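Local structure of alpha-catenin-like protein hmp-1 (Caenorhabditis elegans, 5H5M) at residues A331-R335 against E351-F355; A287-D292 against L317-V322. The protein links the cadherin-catenin complex of adherens junctions to actin filaments, serving cell migration and shape changes in the embryo, the chain here being its middle (M) domain. All blocks are in the same frame, centred on the assembly; numbering follows the deposited sequence.

Contact 1: A331-R335 against E351-F355; sequences ALANR and EMNEF
Arg-335 grips the carboxylate of Glu-351 side-on: NE bonds OE1 at 3.0 Å and NH2 bonds OE2, also at 3.0 Å. Both oxygens are met on their syn side; the two planes are nearly parallel, 12° apart, but stepped, each oxygen tilted out of the guanidinium plane, and the bonds are bent, with N-H...O angles near 140°. A turn at chi2 (-73°) folds the Glu-351 chain back, and Leu-332 slides past it in the opposite sense, Leu-332 CD1 lying 3.2 Å from Glu-351 OE2. The other branch of Leu-332 enters the apolar side, CD2 lying 3.7 Å from Phe-355 CD1. This leucine-centred part is tight and buried; the other side is looser, for there a water spans Arg-335 NH2 (3.0 Å) and Glu-354 OE2 (3.1 Å), and Glu-354 has its salt bridge with Arg-328. A leucine in place of Arg-335 would probably leave the buried Glu-351 carboxylate without its charged mate and the water without the NH2 group that donates to it. The two segments run antiparallel on helices 305-339 and 345-374, near the turn that joins them. Ile-259 of helix 237-260 packs against Leu-332, Glu-351 and Phe-355, and helix 276-300 meets Phe-355 through Val-276 and Ala-279.

Contact 2: A287-D292 against L317-V322; sequences ALRVCD and LKTQRV
Asp-292 OD1 accepts a hydrogen bond of 3.0 Å from a water that in turn accepts one from Lys-318 NZ at 3.1 Å. Asp-292 OD1 and Lys-318 NZ stand 4.1 Å apart, too far for a salt bridge, and the water bridges them at the exposed edge of the contact. Lys-318 gets there fully stretched: CG lies opposite the backbone N (chi1 180°), and the chain runs on extended past Cys-291 and Leu-288, meeting Asp-292 at about a right angle. Its aliphatic part packs as it goes, Lys-318 CB lying 3.6 Å from Cys-291 SG and CG facing Leu-288 CD2. Inward from here the contact is apolar and buried. Cys-291 SG sits between Lys-318 CB and Leu-317 CD2, the latter also at 3.6 Å. The same leucine methyl comes close to Ala-287 O and more loosely meets Ala-287 CB and Val-290 CG1. One turn further along, Val-322 CG2 lies 4.1 Å from Ala-287 CB and also touches Leu-288 CD2. Segment 317-322 of helix 305-339 widens into a pi-type turn, marked by the bond from Val-322 N to Leu-317 O at 2.9 Å; Leu-317 and Val-322, five residues apart, both point toward segment 287-292. On the inner side Val-362, Ala-365 and Ile-369 of helix 345-374 cover Ala-287 and Leu-317, while Leu-241 and Ser-244 of helix 237-260 back Val-290. Antiparallel neighbours, at 158°, with an apolar interior and a polar margin belong to the four-helix bundles from which the vinculin/alpha-catenin family is built.

How the contacts relate
Helix 305-339 is common to both contacts: its 317-322 segment packs on helix 276-300 in contact 2, and its 331-335 segment packs on helix 345-374 in contact 1. The centres lie 21 Å apart, and with nearest atoms about 10 Å from each other the two do not touch. Contact 1 lies farther out, about 28 Å between its centre and that of the chain, against 17 Å for contact 2. Helix 237-260 packs against both, helix 345-374 also covers contact 2, and helix 276-300 also reaches Phe-355 in contact 1. Both are structural packing within the helical M domain, in series along the chain, contact 2 closing before contact 1 opens.

Contact 1: A331-R335 against E351-F355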
loop_
_atom_site.group_PDB
_atom_site.type_symbol
_atom_site.label_atom_id
_atom_site.label_comp_id
_atom_site.label_asym_id
_atom_site.label_seq_id
_atom_site.Cartn_x
_atom_site.Cartn_y
_atom_site.Cartn_z
ATOM N N ALA A 331 -21.808 2.771 -16.864
ATOM C CA ALA A 331 -22.551 3.251 -18.024
ATOM C C ALA A 331 -21.590 3.727 -19.110
ATOM O O ALA A 331 -21.855 3.568 -20.303
ATOM C CB ALA A 331 -23.504 4.367 -17.625
ATOM N N LEU A 332 -20.474 4.312 -18.685
ATOM C CA LEU A 332 -19.428 4.743 -19.603
ATOM C C LEU A 332 -18.763 3.527 -20.239
ATOM O O LEU A 332 -18.496 3.509 -21.440
ATOM C CB LEU A 332 -18.398 5.613 -18.874
ATOM C CG LEU A 332 -17.044 5.907 -19.527
ATOM C CD1 LEU A 332 -17.206 6.501 -20.907
ATOM C CD2 LEU A 332 -16.221 6.844 -18.649
ATOM N N ALA A 333 -18.507 2.509 -19.425
ATOM C CA ALA A 333 -17.915 1.268 -19.907
ATOM C C ALA A 333 -18.809 0.594 -20.948
ATOM O O ALA A 333 -18.325 0.089 -21.962
ATOM C CB ALA A 333 -17.650 0.324 -18.743
ATOM N N ASN A 334 -20.115 0.596 -20.697
ATOM C CA ASN A 334 -21.067 -0.004 -21.625
ATOM C C ASN A 334 -21.156 0.771 -22.934
ATOM O O ASN A 334 -21.346 0.180 -23.996
ATOM C CB ASN A 334 -22.454 -0.111 -20.986
ATOM C CG ASN A 334 -22.496 -1.119 -19.853
ATOM O OD1 ASN A 334 -21.742 -2.093 -19.844
ATOM N ND2 ASN A 334 -23.385 -0.892 -18.891
ATOM N N ARG A 335 -21.023 2.091 -22.860
ATOM C CA ARG A 335 -21.063 2.914 -24.064
ATOM C C ARG A 335 -19.826 2.681 -24.929
ATOM O O ARG A 335 -19.885 2.803 -26.150
ATOM C CB ARG A 335 -21.189 4.401 -23.713
ATOM C CG ARG A 335 -22.555 4.806 -23.169
ATOM C CD ARG A 335 -22.677 6.320 -23.009
ATOM N NE ARG A 335 -21.654 6.880 -22.127
ATOM C CZ ARG A 335 -21.886 7.304 -20.888
ATOM N NH1 ARG A 335 -23.106 7.221 -20.376
ATOM N NH2 ARG A 335 -20.899 7.804 -20.155
ATOM N N GLU A 351 -16.250 11.930 -22.945
ATOM C CA GLU A 351 -16.220 10.787 -22.040
ATOM C C GLU A 351 -15.056 10.882 -21.058
ATOM O O GLU A 351 -15.153 10.410 -19.923
ATOM C CB GLU A 351 -16.147 9.480 -22.832
ATOM C CG GLU A 351 -17.326 9.244 -23.775
ATOM C CD GLU A 351 -18.622 8.874 -23.059
ATOM O OE1 GLU A 351 -19.514 8.297 -23.716
ATOM O OE2 GLU A 351 -18.762 9.155 -21.849
ATOM N N MET A 352 -13.961 11.494 -21.497
ATOM C CA MET A 352 -12.824 11.743 -20.619
ATOM C C MET A 352 -13.239 12.672 -19.481
ATOM O O MET A 352 -12.921 12.431 -18.317
ATOM C CB MET A 352 -11.654 12.346 -21.402
ATOM C CG MET A 352 -10.543 12.909 -20.529
ATOM S SD MET A 352 -9.188 13.621 -21.486
ATOM C CE MET A 352 -10.018 14.992 -22.283
ATOM N N ASN A 353 -13.959 13.732 -19.828
ATOM C CA ASN A 353 -14.459 14.670 -18.838
ATOM C C ASN A 353 -15.491 14.026 -17.911
ATOM O O ASN A 353 -15.495 14.282 -16.708
ATOM C CB ASN A 353 -15.058 15.898 -19.529
ATOM C CG ASN A 353 -13.994 16.857 -20.037
ATOM O OD1 ASN A 353 -12.941 17.021 -19.419
ATOM N ND2 ASN A 353 -14.266 17.498 -21.168
ATOM N N GLU A 354 -16.360 13.189 -18.469
ATOM C CA GLU A 354 -17.353 12.479 -17.665
ATOM C C GLU A 354 -16.691 11.535 -16.667
ATOM O O GLU A 354 -17.162 11.381 -15.541
ATOM C CB GLU A 354 -18.321 11.700 -18.561
ATOM C CG GLU A 354 -19.258 10.745 -17.816
ATOM C CD GLU A 354 -20.154 11.433 -16.791
ATOM O OE1 GLU A 354 -20.318 12.671 -16.851
ATOM O OE2 GLU A 354 -20.705 10.724 -15.923
ATOM N N PHE A 355 -15.594 10.911 -17.081
ATOM C CA PHE A 355 -14.853 10.020 -16.201
ATOM C C PHE A 355 -14.151 10.807 -15.098
ATOM O O PHE A 355 -14.144 10.389 -13.942
ATOM C CB PHE A 355 -13.835 9.202 -16.995
ATOM C CG PHE A 355 -13.197 8.098 -16.201
ATOM C CD1 PHE A 355 -13.966 7.069 -15.682
ATOM C CD2 PHE A 355 -11.832 8.084 -15.980
ATOM C CE1 PHE A 355 -13.386 6.047 -14.953
ATOM C CE2 PHE A 355 -11.246 7.065 -15.251
ATOM C CZ PHE A 355 -12.026 6.043 -14.739
HETATM O O HOH W 1 -21.292 7.946 -17.157
#

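Contact 2: A287-D292 against L317-V322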
loop_
_atom_site.group_PDB
_atom_site.type_symbol
_atom_site.label_atom_id
_atom_site.label_comp_id
_atom_site.label_asym_id
_atom_site.label_seq_id
_atom_site.Cartn_x
_atom_site.Cartn_y
_atom_site.Cartn_z
ATOM N N ALA A 287 -11.177 3.068 -2.360
ATOM C CA ALA A 287 -12.109 3.925 -1.641
ATOM C C ALA A 287 -12.749 3.182 -0.476
ATOM O O ALA A 287 -12.916 3.738 0.610
ATOM C CB ALA A 287 -13.185 4.459 -2.587
ATOM N N LEU A 288 -13.102 1.922 -0.702
ATOM C CA LEU A 288 -13.723 1.117 0.340
ATOM C C LEU A 288 -12.711 0.755 1.429
ATOM O O LEU A 288 -13.065 0.647 2.607
ATOM C CB LEU A 288 -14.355 -0.142 -0.256
ATOM C CG LEU A 288 -15.656 0.108 -1.027
ATOM C CD1 LEU A 288 -16.219 -1.180 -1.623
ATOM C CD2 LEU A 288 -16.685 0.780 -0.127
ATOM N N ARG A 289 -11.454 0.571 1.035
ATOM C CA ARG A 289 -10.384 0.340 2.002
ATOM C C ARG A 289 -10.199 1.564 2.899
ATOM O O ARG A 289 -10.004 1.434 4.107
ATOM C CB ARG A 289 -9.077 -0.007 1.287
ATOM C CG ARG A 289 -8.978 -1.461 0.863
ATOM C CD ARG A 289 -8.655 -2.353 2.061
ATOM N NE ARG A 289 -7.261 -2.203 2.474
ATOM C CZ ARG A 289 -6.834 -2.276 3.731
ATOM N NH1 ARG A 289 -7.690 -2.491 4.723
ATOM N NH2 ARG A 289 -5.546 -2.121 3.998
ATOM N N VAL A 290 -10.270 2.748 2.298
ATOM C CA VAL A 290 -10.207 4.003 3.041
ATOM C C VAL A 290 -11.333 4.073 4.076
ATOM O O VAL A 290 -11.114 4.471 5.218
ATOM C CB VAL A 290 -10.291 5.225 2.094
ATOM C CG1 VAL A 290 -10.634 6.501 2.865
ATOM C CG2 VAL A 290 -8.994 5.389 1.328
ATOM N N CYS A 291 -12.534 3.669 3.675
ATOM C CA CYS A 291 -13.670 3.630 4.595
ATOM C C CYS A 291 -13.421 2.677 5.761
ATOM O O CYS A 291 -13.662 3.030 6.918
ATOM C CB CYS A 291 -14.952 3.227 3.859
ATOM S SG CYS A 291 -15.539 4.447 2.655
ATOM N N ASP A 292 -12.943 1.474 5.454
ATOM C CA ASP A 292 -12.663 0.468 6.482
ATOM C C ASP A 292 -11.649 0.956 7.509
ATOM O O ASP A 292 -11.856 0.832 8.717
ATOM C CB ASP A 292 -12.146 -0.824 5.849
ATOM C CG ASP A 292 -13.223 -1.589 5.113
ATOM O OD1 ASP A 292 -14.417 -1.347 5.388
ATOM O OD2 ASP A 292 -12.873 -2.437 4.265
ATOM N N LEU A 317 -18.828 8.790 1.463
ATOM C CA LEU A 317 -18.044 8.056 0.480
ATOM C C LEU A 317 -18.616 6.659 0.261
ATOM O O LEU A 317 -18.898 6.265 -0.869
ATOM C CB LEU A 317 -16.583 7.957 0.920
ATOM C CG LEU A 317 -15.656 7.181 -0.019
ATOM C CD1 LEU A 317 -15.609 7.841 -1.390
ATOM C CD2 LEU A 317 -14.253 7.055 0.575
ATOM N N LYS A 318 -18.804 5.927 1.354
ATOM C CA LYS A 318 -19.204 4.527 1.287
ATOM C C LYS A 318 -20.625 4.298 0.774
ATOM O O LYS A 318 -20.842 3.434 -0.073
ATOM C CB LYS A 318 -19.059 3.872 2.664
ATOM C CG LYS A 318 -19.461 2.406 2.682
ATOM C CD LYS A 318 -18.798 1.656 3.820
ATOM C CE LYS A 318 -19.070 0.162 3.725
ATOM N NZ LYS A 318 -18.391 -0.591 4.816
ATOM N N THR A 319 -21.591 5.060 1.281
ATOM C CA THR A 319 -22.995 4.790 0.974
ATOM C C THR A 319 -23.559 5.648 -0.160
ATOM O O THR A 319 -24.676 5.407 -0.619
ATOM C CB THR A 319 -23.892 4.990 2.220
ATOM O OG1 THR A 319 -24.011 6.387 2.517
ATOM C CG2 THR A 319 -23.310 4.263 3.422
ATOM N N GLN A 320 -22.801 6.645 -0.609
ATOM C CA GLN A 320 -23.267 7.507 -1.697
ATOM C C GLN A 320 -22.287 7.594 -2.866
ATOM O O GLN A 320 -22.606 7.181 -3.982
ATOM C CB GLN A 320 -23.559 8.921 -1.185
ATOM C CG GLN A 320 -24.735 9.026 -0.227
ATOM C CD GLN A 320 -24.979 10.450 0.233
ATOM O OE1 GLN A 320 -24.258 11.369 -0.154
ATOM N NE2 GLN A 320 -25.995 10.639 1.064
ATOM N N ARG A 321 -21.099 8.138 -2.609
ATOM C CA ARG A 321 -20.147 8.451 -3.673
ATOM C C ARG A 321 -19.685 7.213 -4.446
ATOM O O ARG A 321 -19.580 7.249 -5.673
ATOM C CB ARG A 321 -18.933 9.186 -3.099
ATOM C CG ARG A 321 -19.275 10.505 -2.410
ATOM C CD ARG A 321 -19.871 11.512 -3.381
ATOM N NE ARG A 321 -20.292 12.741 -2.716
ATOM C CZ ARG A 321 -21.554 13.023 -2.399
ATOM N NH1 ARG A 321 -22.522 12.163 -2.688
ATOM N NH2 ARG A 321 -21.853 14.166 -1.795
ATOM N N VAL A 322 -19.417 6.125 -3.730
ATOM C CA VAL A 322 -18.952 4.893 -4.359
ATOM C C VAL A 322 -19.988 4.319 -5.334
ATOM O O VAL A 322 -19.650 3.928 -6.451
ATOM C CB VAL A 322 -18.586 3.834 -3.293
ATOM C CG1 VAL A 322 -18.482 2.460 -3.910
ATOM C CG2 VAL A 322 -17.273 4.205 -2.607
HETATM O O HOH W 2 -16.107 -1.182 2.878
#